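Side-chain contacts in RmpD (Hexulose-6-phosphate synthase) (PDB 3EXR), which is a TIM-barrel enzyme of the HUMPS family, paired with a second copy of itself in the assembly: residues A[18-23]-A[46-51]; A[25-30]-A[198-203]; A[61-66]-A[76-81]; A[86-91]-A[95-100]; A[113-118]-A[170-175]. One frame throughout, in Å; residues are numbered along the deposited sequence.

The five contacts trace one closed beta/alpha barrel. Contacts 1 and 2 share helix 17-27, with centres about 14 Å apart: one faces helix 47-55, the other the short helix after the last strand. Contacts 3 and 4 join successive strands to their outer helices, and Thr-87 OG1 ties them together, 2.7 Å from Asp-64 OD1. Arg-81 NH1 links contact 3 to contact 1 through Glu-50 OE1 at 2.8 Å. Contact 5 spans the barrel interior, its centre about 5 Å from the chain centre. Contacts 2 and 4 lie on opposite sides of that centre, their centres about 30 Å apart. Active sites of TIM barrels lie at the C-terminal strand ends, where 61-66 and 86-91 finish.

Contact 1 of 5, residues A[18-23]-A[46-51]; sequences KGAITA and SELVEV
Leu-48 pushes its forked end between Ala-20 and Ile-21 of the helix opposite, and the fit is one of hydrocarbon shapes throughout. With CG anti to the backbone N (chi1 174°), the branch swings toward helix 17-27, although its CB does not point straight across. Both prongs straddle the small methyl of Ala-20, CD2 lying 4.0 Å and CD1 4.1 Å from Ala-20 CB. The short alanine thus forms the hollow and the leucine fork the bump. CD1 also rests against the flank of the neighbouring isoleucine, 4.0 Å from Ile-21 CG1; here the leucine and isoleucine chains run alongside in opposing senses. Ile-21 then continues outward. Its extended outer arm (chi2 174°) places CD1 4.0 Å from Val-51 CG1, one helical turn beyond Leu-48, and the two side chains cross at about a right angle. Ile-21 therefore lies along Leu-48 and Val-51, touching the first with CG1 and the second with CD1, with buried residues on the barrel side and partly exposed ones toward the outside. The two segments bury 142 Å² between them, both sides summed, a light seam consistent with the 11.1 Å separation of the short helix axes. Cys-40 of helix 38-44 touches both Ala-20 and Leu-48. The nearly parallel axes, 19° apart, are what successive outer helices of a TIM barrel show: helix 17-27 follows strand 7-12 and helix 47-55 comes after strand 33-36.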
# COMPACT_ATOMS: atom_id res chain seq x y z
N LYS A 18 4.21 20.25 -0.52
CA LYS A 18 3.84 21.50 0.12
C LYS A 18 2.56 21.36 0.95
O LYS A 18 2.48 21.91 2.05
CB LYS A 18 3.71 22.63 -0.92
CG LYS A 18 2.49 22.54 -1.82
CD LYS A 18 2.52 23.61 -2.91
CE LYS A 18 1.22 23.65 -3.69
NZ LYS A 18 1.32 24.69 -4.78
N GLY A 19 1.59 20.59 0.48
CA GLY A 19 0.34 20.48 1.24
C GLY A 19 0.53 19.77 2.58
O GLY A 19 -0.03 20.15 3.62
N ALA A 20 1.35 18.70 2.55
CA ALA A 20 1.67 17.94 3.77
C ALA A 20 2.44 18.80 4.77
O ALA A 20 2.12 18.83 5.96
CB ALA A 20 2.50 16.70 3.45
N ILE A 21 3.46 19.50 4.29
CA ILE A 21 4.31 20.28 5.20
C ILE A 21 3.51 21.45 5.77
O ILE A 21 3.55 21.72 6.97
CB ILE A 21 5.59 20.75 4.49
CG1 ILE A 21 6.46 19.52 4.09
CG2 ILE A 21 6.39 21.72 5.38
CD1 ILE A 21 7.68 19.85 3.27
N THR A 22 2.73 22.10 4.92
CA THR A 22 1.97 23.27 5.40
C THR A 22 0.94 22.84 6.44
O THR A 22 0.79 23.48 7.46
CB THR A 22 1.34 24.04 4.25
OG1 THR A 22 2.38 24.56 3.42
CG2 THR A 22 0.54 25.23 4.73
N ALA A 23 0.25 21.74 6.18
CA ALA A 23 -0.76 21.24 7.13
C ALA A 23 -0.10 20.82 8.45
O ALA A 23 -0.61 21.12 9.56
CB ALA A 23 -1.55 20.10 6.54
N SER A 46 10.01 9.17 0.85
CA SER A 46 10.20 9.07 2.29
C SER A 46 10.92 10.26 2.89
O SER A 46 11.00 10.38 4.11
CB SER A 46 10.91 7.77 2.63
OG SER A 46 12.23 7.75 2.09
N GLU A 47 11.44 11.16 2.07
CA GLU A 47 12.14 12.31 2.62
C GLU A 47 11.18 13.14 3.52
O GLU A 47 11.59 13.71 4.51
CB GLU A 47 12.85 13.16 1.57
CG GLU A 47 13.67 14.29 2.18
CD GLU A 47 14.53 15.07 1.19
OE1 GLU A 47 14.19 15.17 -0.00
OE2 GLU A 47 15.54 15.63 1.66
N LEU A 48 9.90 13.13 3.18
CA LEU A 48 8.89 13.78 4.00
C LEU A 48 8.98 13.34 5.46
O LEU A 48 8.83 14.17 6.38
CB LEU A 48 7.48 13.50 3.44
CG LEU A 48 6.29 14.01 4.28
CD1 LEU A 48 6.29 15.50 4.42
CD2 LEU A 48 4.98 13.55 3.68
N VAL A 49 9.21 12.05 5.68
CA VAL A 49 9.28 11.54 7.05
C VAL A 49 10.39 12.25 7.83
O VAL A 49 10.22 12.65 8.97
CB VAL A 49 9.50 10.00 7.09
CG1 VAL A 49 9.70 9.50 8.51
CG2 VAL A 49 8.31 9.29 6.46
N GLU A 50 11.54 12.39 7.17
CA GLU A 50 12.69 13.07 7.75
C GLU A 50 12.45 14.58 8.00
O GLU A 50 12.86 15.12 9.03
CB GLU A 50 13.91 12.84 6.86
CG GLU A 50 15.23 13.26 7.48
CD GLU A 50 16.46 12.75 6.74
OE1 GLU A 50 16.36 11.76 6.01
OE2 GLU A 50 17.55 13.34 6.95
N VAL A 51 11.76 15.23 7.08
CA VAL A 51 11.40 16.64 7.25
C VAL A 51 10.49 16.79 8.48
O VAL A 51 10.69 17.69 9.27
CB VAL A 51 10.73 17.21 5.99
CG1 VAL A 51 10.14 18.59 6.23
CG2 VAL A 51 11.73 17.23 4.81

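Contact 2 of 5, residues A[25-30]-A[198-203]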
# COMPACT_ATOMS: atom_id res chain seq x y z
N VAL A 25 2.74 21.83 9.84
CA VAL A 25 3.17 23.00 10.60
C VAL A 25 1.99 23.70 11.27
O VAL A 25 2.12 24.21 12.38
CB VAL A 25 4.01 23.95 9.72
CG1 VAL A 25 4.30 25.29 10.45
CG2 VAL A 25 5.33 23.29 9.35
N SER A 26 0.83 23.70 10.61
CA SER A 26 -0.37 24.37 11.15
C SER A 26 -0.91 23.76 12.43
O SER A 26 -1.52 24.48 13.23
CB SER A 26 -1.49 24.46 10.10
OG SER A 26 -2.13 23.21 9.86
N VAL A 27 -0.76 22.44 12.60
CA VAL A 27 -1.35 21.72 13.74
C VAL A 27 -0.36 20.99 14.64
O VAL A 27 -0.73 20.53 15.72
CB VAL A 27 -2.45 20.70 13.32
CG1 VAL A 27 -3.58 21.36 12.59
CG2 VAL A 27 -1.90 19.54 12.52
N GLY A 28 0.89 20.88 14.20
CA GLY A 28 1.87 20.03 14.85
C GLY A 28 1.99 20.17 16.36
O GLY A 28 2.01 19.19 17.09
N ASN A 29 2.04 21.40 16.83
CA ASN A 29 2.22 21.64 18.25
C ASN A 29 1.04 21.18 19.10
O ASN A 29 1.17 20.96 20.30
CB ASN A 29 2.49 23.12 18.50
CG ASN A 29 3.89 23.54 18.06
OD1 ASN A 29 4.76 22.69 17.77
ND2 ASN A 29 4.12 24.85 18.03
N GLU A 30 -0.11 21.04 18.46
CA GLU A 30 -1.35 20.73 19.17
C GLU A 30 -1.72 19.26 19.16
O GLU A 30 -2.65 18.86 19.86
CB GLU A 30 -2.50 21.54 18.59
CG GLU A 30 -2.27 23.05 18.61
CD GLU A 30 -2.12 23.63 20.01
OE1 GLU A 30 -2.73 23.11 20.96
OE2 GLU A 30 -1.36 24.63 20.15
N GLY A 198 -10.67 17.73 8.33
CA GLY A 198 -11.58 18.39 9.27
C GLY A 198 -10.83 19.36 10.17
O GLY A 198 -11.34 20.45 10.47
N ILE A 199 -9.63 18.99 10.59
CA ILE A 199 -8.80 19.89 11.36
C ILE A 199 -7.87 20.77 10.51
O ILE A 199 -7.74 21.96 10.78
CB ILE A 199 -8.03 19.12 12.44
CG1 ILE A 199 -8.99 18.63 13.52
CG2 ILE A 199 -6.98 19.97 13.06
CD1 ILE A 199 -8.35 17.71 14.48
N THR A 200 -7.22 20.21 9.51
CA THR A 200 -6.18 20.98 8.81
C THR A 200 -6.75 22.00 7.83
O THR A 200 -6.07 22.94 7.49
CB THR A 200 -5.17 20.08 8.07
OG1 THR A 200 -5.87 19.29 7.11
CG2 THR A 200 -4.46 19.16 9.03
N GLU A 201 -8.01 21.81 7.42
CA GLU A 201 -8.71 22.79 6.56
C GLU A 201 -9.61 23.74 7.34
O GLU A 201 -10.36 24.51 6.73
CB GLU A 201 -9.55 22.07 5.50
CG GLU A 201 -8.72 21.30 4.49
CD GLU A 201 -9.56 20.63 3.42
OE1 GLU A 201 -10.82 20.55 3.52
OE2 GLU A 201 -8.95 20.16 2.46
N ALA A 202 -9.57 23.66 8.66
CA ALA A 202 -10.40 24.53 9.50
C ALA A 202 -9.87 25.95 9.42
O ALA A 202 -8.73 26.16 8.99
CB ALA A 202 -10.47 24.04 10.96
N LYS A 203 -10.69 26.92 9.82
CA LYS A 203 -10.28 28.32 9.75
C LYS A 203 -9.04 28.55 10.59
O LYS A 203 -8.11 29.21 10.17
CB LYS A 203 -11.44 29.24 10.19
O HOH W 1 -3.50 23.62 7.57
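This is a small buried apolar contact, bordered by a water bridge, between the end of the first outer helix and the short helix 197-200 that follows the last barrel strand. Val-27 supplies the apolar part. Its CG1 packs 3.7 Å from Ile-199 CG2, the two side chains meeting at a slant, and the same methyl stands 4.3 Å from Thr-200 CG2. The valine's chi1 of -59° sets CG1 beside the backbone N and leaves CG2 wedged between N and the carbonyl carbon, a less common choice that turns CG1 to the isoleucine. Although 167 residues lie between the segments, they are neighbours because the barrel closes on itself: strands 7-12 and 192-195 are the first and last of its eight, and a short extra helix before the final long one is a familiar addition to TIM barrels. Val-10 of strand 7-12 lies against both Val-27 and Thr-200, while Ala-209 of helix 205-220 touches Ile-199. At the more exposed margin, one water donates to Ser-26 OG and to Thr-200 O, at 2.7 Å each. Ser-26 OG is also hydrogen-bonded to Ala-23 O, which fixes the hydroxyl on its own helix.

Contact 3 of 5, residues A[61-66]-A[76-81]; sequences IVADTK and KNNAVR
Asn-78 leaves its helix toward strand 60-67 and lays its whole side chain against two strand methyls, those of Ala-63 and Thr-65. CB comes first, 3.8 Å from Ala-63 CB. The amide carbon CG follows, 3.7 Å from the same methyl and 4.1 Å from Thr-65 CG2, so it sits where the two methyls meet. There the amide divides: OD1 stays over the alanine, 3.6 Å from Ala-63 CB, and ND2 reaches the threonine, 3.5 Å from Thr-65 CG2. These are van der Waals contacts; the polar bond of ND2 is made back to Val-74 O, one turn earlier in its own helix. With CG beside the backbone N (chi1 -72°), the amide lies close enough to the helix for that bond, which restrains its rotation while the strand packs against it. Both strand CB atoms point toward the helix because alternate strand residues share a side; CG2 carries the threonine's contact. Asp-64 between them turns inward, at the centre of an inverse gamma turn, and takes Lys-66 NZ in a salt bridge, 2.8 Å from Asp-64 OD2. Val-49 of helix 47-55 adds packing to Asn-78, and Leu-42 of the second subunit touches Thr-65. Packing of outward-facing strand residues under the following helix is characteristic of a beta-alpha-beta unit, here strand 60-67, helix 71-79 and strand 85-89 of the TIM barrel.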
# COMPACT_ATOMS: atom_id res chain seq x y z
N ILE A 61 5.81 9.96 14.96
CA ILE A 61 5.65 10.08 13.50
C ILE A 61 5.32 8.72 12.90
O ILE A 61 5.98 7.73 13.19
CB ILE A 61 6.94 10.63 12.86
CG1 ILE A 61 7.21 12.05 13.34
CG2 ILE A 61 6.87 10.59 11.32
CD1 ILE A 61 8.45 12.64 12.86
N VAL A 62 4.29 8.69 12.07
CA VAL A 62 3.79 7.49 11.42
C VAL A 62 4.12 7.59 9.93
O VAL A 62 3.85 8.62 9.30
CB VAL A 62 2.26 7.38 11.56
CG1 VAL A 62 1.75 6.08 10.93
CG2 VAL A 62 1.85 7.44 13.03
N ALA A 63 4.77 6.54 9.42
CA ALA A 63 4.94 6.36 7.97
C ALA A 63 3.83 5.39 7.54
O ALA A 63 3.90 4.18 7.78
CB ALA A 63 6.30 5.80 7.65
N ASP A 64 2.81 5.91 6.86
CA ASP A 64 1.64 5.12 6.49
C ASP A 64 1.89 4.47 5.14
O ASP A 64 1.32 4.87 4.15
CB ASP A 64 0.42 6.04 6.50
CG ASP A 64 -0.87 5.35 6.12
OD1 ASP A 64 -1.02 4.12 6.23
OD2 ASP A 64 -1.81 6.05 5.68
N THR A 65 2.73 3.44 5.12
CA THR A 65 3.07 2.78 3.86
C THR A 65 2.08 1.68 3.45
O THR A 65 2.10 1.22 2.32
CB THR A 65 4.45 2.11 3.92
OG1 THR A 65 4.47 1.16 4.99
CG2 THR A 65 5.52 3.12 4.24
N LYS A 66 1.24 1.22 4.38
CA LYS A 66 0.31 0.12 4.12
C LYS A 66 1.07 -1.03 3.46
O LYS A 66 0.61 -1.65 2.49
CB LYS A 66 -0.88 0.60 3.29
CG LYS A 66 -1.77 1.55 4.10
CD LYS A 66 -3.06 1.92 3.37
CE LYS A 66 -4.03 2.73 4.24
NZ LYS A 66 -3.45 4.02 4.78
N LYS A 76 12.77 -0.63 7.41
CA LYS A 76 14.11 0.00 7.50
C LYS A 76 14.17 1.33 6.77
O LYS A 76 14.69 2.31 7.31
CB LYS A 76 15.23 -0.92 7.02
CG LYS A 76 16.62 -0.33 7.24
CD LYS A 76 17.72 -1.14 6.58
CE LYS A 76 19.09 -0.81 7.18
NZ LYS A 76 20.15 -1.63 6.51
N ASN A 77 13.64 1.39 5.55
CA ASN A 77 13.67 2.63 4.79
C ASN A 77 13.01 3.80 5.47
O ASN A 77 13.50 4.92 5.38
CB ASN A 77 13.05 2.46 3.40
CG ASN A 77 13.94 1.66 2.43
OD1 ASN A 77 15.13 1.43 2.69
ND2 ASN A 77 13.36 1.24 1.30
N ASN A 78 11.88 3.55 6.15
CA ASN A 78 11.18 4.62 6.85
C ASN A 78 11.70 4.86 8.26
O ASN A 78 11.64 5.99 8.70
CB ASN A 78 9.68 4.37 6.85
CG ASN A 78 9.09 4.59 5.48
OD1 ASN A 78 8.80 5.71 5.10
ND2 ASN A 78 8.96 3.51 4.72
N ALA A 79 12.23 3.84 8.92
CA ALA A 79 12.83 4.00 10.25
C ALA A 79 14.10 4.84 10.18
O ALA A 79 14.36 5.66 11.06
CB ALA A 79 13.15 2.64 10.87
N VAL A 80 14.91 4.66 9.13
CA VAL A 80 16.11 5.48 9.02
C VAL A 80 15.79 6.96 8.77
O VAL A 80 16.59 7.82 9.08
CB VAL A 80 17.10 4.95 7.96
CG1 VAL A 80 17.56 3.54 8.30
CG2 VAL A 80 16.53 5.03 6.57
N ARG A 81 14.59 7.24 8.24
CA ARG A 81 14.11 8.63 8.03
C ARG A 81 13.60 9.23 9.34
O ARG A 81 13.39 10.44 9.42
CB ARG A 81 12.97 8.64 6.99
CG ARG A 81 13.38 8.36 5.55
CD ARG A 81 14.14 9.50 4.96
NE ARG A 81 14.29 9.36 3.52
CZ ARG A 81 15.03 10.17 2.77
NH1 ARG A 81 15.74 11.13 3.33
NH2 ARG A 81 15.08 10.01 1.45

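Contact 4 of 5, residues A[86-91]-A[95-100]; sequences MTCICS and PTMKAA
Cys-88 faces helix 94-107 from the middle of its strand and meets two of the helix's residues in a group of apolar contacts. Its CB lies 4.3 Å from Met-97 CG, and its SG, turned beside the backbone N, is 4.2 Å from Ala-100 CB. The same alanine methyl is reached from a second direction by Met-86, whose CE stands 4.0 Å from Ala-100 CB; a bend at chi3 (78°) brings that methyl round after an otherwise extended chain. Ala-100 CB thus rests on both the thiol and the thioether methyl, which lie side by side on the strand face. The helix runs back almost exactly antiparallel to the strand, 173° between the short axes at 9.8 Å, as expected of the first half of a beta-alpha-beta unit of the TIM barrel, with strand 113-117 completing it. A second group sets a methyl against backbone carbonyls at and just past the strand's end. The chain of Met-97, straight beyond CG, carries CE to Ile-89 O at 3.6 Å and Cys-90 O at 4.0 Å, a contact of van der Waals kind. Ile-135 also touches Met-97, and Ile-114 of strand 113-117 packs on Ala-100. Beyond, Ser-91 OG is hydrogen-bonded to Ser-91 OG of the second subunit, whose Ile-89 also packs on Ser-91.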
# COMPACT_ATOMS: atom_id res chain seq x y z
N MET A 86 4.92 2.34 11.66
CA MET A 86 4.63 2.12 10.25
C MET A 86 3.40 1.23 10.11
O MET A 86 3.22 0.27 10.88
CB MET A 86 5.80 1.45 9.54
CG MET A 86 5.64 1.44 8.03
SD MET A 86 6.89 0.56 7.11
CE MET A 86 6.42 -1.17 7.32
N THR A 87 2.56 1.52 9.12
CA THR A 87 1.44 0.65 8.82
C THR A 87 1.79 -0.50 7.87
O THR A 87 2.54 -0.34 6.89
CB THR A 87 0.22 1.42 8.26
OG1 THR A 87 0.57 2.10 7.05
CG2 THR A 87 -0.29 2.49 9.26
N CYS A 88 1.20 -1.67 8.15
CA CYS A 88 1.14 -2.77 7.19
C CYS A 88 -0.32 -3.01 6.90
O CYS A 88 -1.17 -2.97 7.83
CB CYS A 88 1.69 -4.05 7.78
SG CYS A 88 3.48 -4.20 7.83
N ILE A 89 -0.64 -3.24 5.63
CA ILE A 89 -1.98 -3.65 5.24
C ILE A 89 -2.25 -5.03 5.86
O ILE A 89 -1.34 -5.85 6.02
CB ILE A 89 -2.14 -3.61 3.68
CG1 ILE A 89 -3.61 -3.72 3.25
CG2 ILE A 89 -1.25 -4.63 2.98
CD1 ILE A 89 -4.45 -2.51 3.71
N CYS A 90 -3.49 -5.30 6.22
CA CYS A 90 -3.82 -6.55 6.90
C CYS A 90 -3.61 -7.78 6.02
O CYS A 90 -3.55 -8.90 6.53
CB CYS A 90 -5.25 -6.50 7.44
SG CYS A 90 -6.50 -6.08 6.19
N SER A 91 -3.52 -7.56 4.71
CA SER A 91 -3.20 -8.58 3.69
C SER A 91 -1.78 -9.12 3.80
O SER A 91 -1.48 -10.20 3.29
CB SER A 91 -3.32 -7.97 2.28
OG SER A 91 -4.58 -7.43 2.02
N PRO A 95 5.03 -13.54 8.18
CA PRO A 95 6.47 -13.28 7.97
C PRO A 95 6.81 -11.84 7.54
O PRO A 95 7.76 -11.25 8.06
CB PRO A 95 6.87 -14.31 6.92
CG PRO A 95 5.87 -15.43 7.10
CD PRO A 95 4.59 -14.74 7.43
N THR A 96 6.01 -11.27 6.65
CA THR A 96 6.22 -9.88 6.24
C THR A 96 6.05 -8.91 7.44
O THR A 96 6.87 -8.00 7.65
CB THR A 96 5.22 -9.51 5.14
OG1 THR A 96 5.55 -10.22 3.94
CG2 THR A 96 5.25 -8.02 4.84
N MET A 97 4.98 -9.10 8.21
CA MET A 97 4.75 -8.24 9.39
C MET A 97 5.85 -8.40 10.45
O MET A 97 6.32 -7.41 11.01
CB MET A 97 3.39 -8.49 10.03
CG MET A 97 2.20 -8.09 9.18
SD MET A 97 0.72 -8.30 10.14
CE MET A 97 -0.57 -7.74 9.00
N LYS A 98 6.29 -9.63 10.69
CA LYS A 98 7.41 -9.85 11.63
C LYS A 98 8.69 -9.20 11.13
O LYS A 98 9.43 -8.59 11.92
CB LYS A 98 7.67 -11.34 11.87
CG LYS A 98 6.77 -11.99 12.87
CD LYS A 98 7.31 -13.41 13.19
CE LYS A 98 6.37 -14.17 14.15
NZ LYS A 98 6.26 -15.66 13.84
N ALA A 99 8.98 -9.32 9.84
CA ALA A 99 10.22 -8.73 9.31
C ALA A 99 10.20 -7.21 9.46
O ALA A 99 11.22 -6.59 9.77
CB ALA A 99 10.43 -9.12 7.84
N ALA A 100 9.02 -6.61 9.27
CA ALA A 100 8.85 -5.17 9.38
C ALA A 100 9.03 -4.76 10.84
O ALA A 100 9.76 -3.81 11.13
CB ALA A 100 7.48 -4.75 8.87

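Contact 5 of 5, residues A[113-118]-A[170-175]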
# COMPACT_ATOMS: atom_id res chain seq x y z
N GLU A 113 7.24 0.49 16.12
CA GLU A 113 6.09 -0.41 16.10
C GLU A 113 5.44 -0.49 14.73
O GLU A 113 5.51 0.48 13.94
CB GLU A 113 5.01 0.10 17.06
CG GLU A 113 5.31 0.01 18.55
CD GLU A 113 4.05 0.06 19.38
OE1 GLU A 113 3.12 -0.74 19.12
OE2 GLU A 113 3.99 0.92 20.28
N ILE A 114 4.76 -1.61 14.51
CA ILE A 114 3.90 -1.84 13.36
C ILE A 114 2.43 -1.67 13.79
O ILE A 114 2.03 -2.01 14.92
CB ILE A 114 4.17 -3.23 12.74
CG1 ILE A 114 5.65 -3.36 12.37
CG2 ILE A 114 3.28 -3.51 11.54
CD1 ILE A 114 6.18 -2.33 11.42
N GLN A 115 1.65 -1.11 12.86
CA GLN A 115 0.20 -0.97 13.02
C GLN A 115 -0.46 -1.67 11.84
O GLN A 115 -0.06 -1.47 10.70
CB GLN A 115 -0.21 0.50 12.97
CG GLN A 115 0.55 1.45 13.91
CD GLN A 115 0.05 2.87 13.77
OE1 GLN A 115 0.15 3.44 12.67
NE2 GLN A 115 -0.55 3.43 14.84
N VAL A 116 -1.52 -2.45 12.11
CA VAL A 116 -2.25 -3.14 11.06
C VAL A 116 -3.44 -2.28 10.59
O VAL A 116 -4.38 -1.97 11.34
CB VAL A 116 -2.77 -4.50 11.49
CG1 VAL A 116 -3.44 -5.21 10.30
CG2 VAL A 116 -1.63 -5.38 12.01
N GLU A 117 -3.41 -1.93 9.31
CA GLU A 117 -4.49 -1.22 8.62
C GLU A 117 -5.57 -2.20 8.19
O GLU A 117 -5.31 -3.13 7.44
CB GLU A 117 -3.92 -0.45 7.41
CG GLU A 117 -3.37 0.94 7.78
CD GLU A 117 -4.43 2.01 7.98
OE1 GLU A 117 -5.63 1.69 7.93
OE2 GLU A 117 -4.07 3.19 8.18
N LEU A 118 -6.78 -1.99 8.71
CA LEU A 118 -7.89 -2.93 8.54
C LEU A 118 -8.74 -2.56 7.35
O LEU A 118 -9.43 -1.54 7.37
CB LEU A 118 -8.72 -2.99 9.83
CG LEU A 118 -7.98 -3.43 11.08
CD1 LEU A 118 -8.88 -3.33 12.29
CD2 LEU A 118 -7.47 -4.86 10.99
N ARG A 170 -4.20 -1.97 20.95
CA ARG A 170 -4.36 -0.52 21.00
C ARG A 170 -4.96 -0.12 19.66
O ARG A 170 -4.30 -0.23 18.63
CB ARG A 170 -3.02 0.18 21.27
CG ARG A 170 -2.66 0.22 22.78
CD ARG A 170 -1.16 0.50 23.01
NE ARG A 170 -0.37 -0.57 22.41
CZ ARG A 170 0.78 -0.42 21.75
NH1 ARG A 170 1.37 0.75 21.65
NH2 ARG A 170 1.33 -1.49 21.22
N VAL A 171 -6.21 0.30 19.69
CA VAL A 171 -6.99 0.56 18.50
C VAL A 171 -7.05 2.07 18.19
O VAL A 171 -7.39 2.89 19.03
CB VAL A 171 -8.41 -0.03 18.60
CG1 VAL A 171 -9.28 0.33 17.40
CG2 VAL A 171 -8.32 -1.54 18.76
N SER A 172 -6.66 2.43 16.97
CA SER A 172 -6.85 3.76 16.47
C SER A 172 -8.11 3.77 15.61
O SER A 172 -8.37 2.80 14.89
CB SER A 172 -5.68 4.18 15.59
OG SER A 172 -4.50 4.28 16.32
N VAL A 173 -8.90 4.84 15.70
CA VAL A 173 -10.06 4.96 14.83
C VAL A 173 -9.91 6.18 13.91
O VAL A 173 -9.25 7.17 14.26
CB VAL A 173 -11.41 5.04 15.63
CG1 VAL A 173 -11.68 3.79 16.41
CG2 VAL A 173 -11.40 6.24 16.55
N THR A 174 -10.53 6.09 12.74
CA THR A 174 -10.52 7.19 11.78
C THR A 174 -11.81 7.22 11.02
O THR A 174 -12.45 6.17 10.82
CB THR A 174 -9.32 7.08 10.83
OG1 THR A 174 -9.21 8.28 10.06
CG2 THR A 174 -9.46 5.94 9.85
N GLY A 175 -12.23 8.43 10.61
CA GLY A 175 -13.49 8.64 9.90
C GLY A 175 -14.59 9.10 10.83
O GLY A 175 -14.76 8.52 11.89
O HOH W 2 -2.56 5.52 14.76
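Glu-113 extends its carboxylate to meet the end of the Arg-170 guanidinium, and the two groups lock in a two-pronged salt bridge. Arg-170 NH1 donates to Glu-113 OE2 at 3.0 Å, nearly straight at 175° and within the guanidinium plane, and is received on the syn lone pair of OE2. Arg-170 NH2 donates to Glu-113 OE1 at 2.9 Å, more bent at 147°, with the oxygen tilted out of that plane. The inequality is consistent with the 31° between the two planes, while the chains that carry them cross at about a right angle. A bend at chi3 turns the arginine so that both terminal nitrogens face the acid. Further partners help to fix the pair: Gln-137 NE2 is bonded to Glu-113 OE1, Ser-136 OG to Arg-170 NH2, and Phe-191 makes a cation-pi contact with Arg-170. Two residues along, Gln-115 NE2 and Ser-172 OG are 4.3 Å apart and are joined by a water that accepts from the amide at 2.9 Å and donates to the hydroxyl at 2.8 Å. Gln-115 NE2 is also bonded to Gln-137 OE1. Strand 137-141 lies between strands 113-117 and 170-174 in the barrel, so these side chains bridge over it across the interior, while Ile-114 and Val-116 alternate outward onto helix 94-107 and strand 85-89 flanks 113-117 on its other edge.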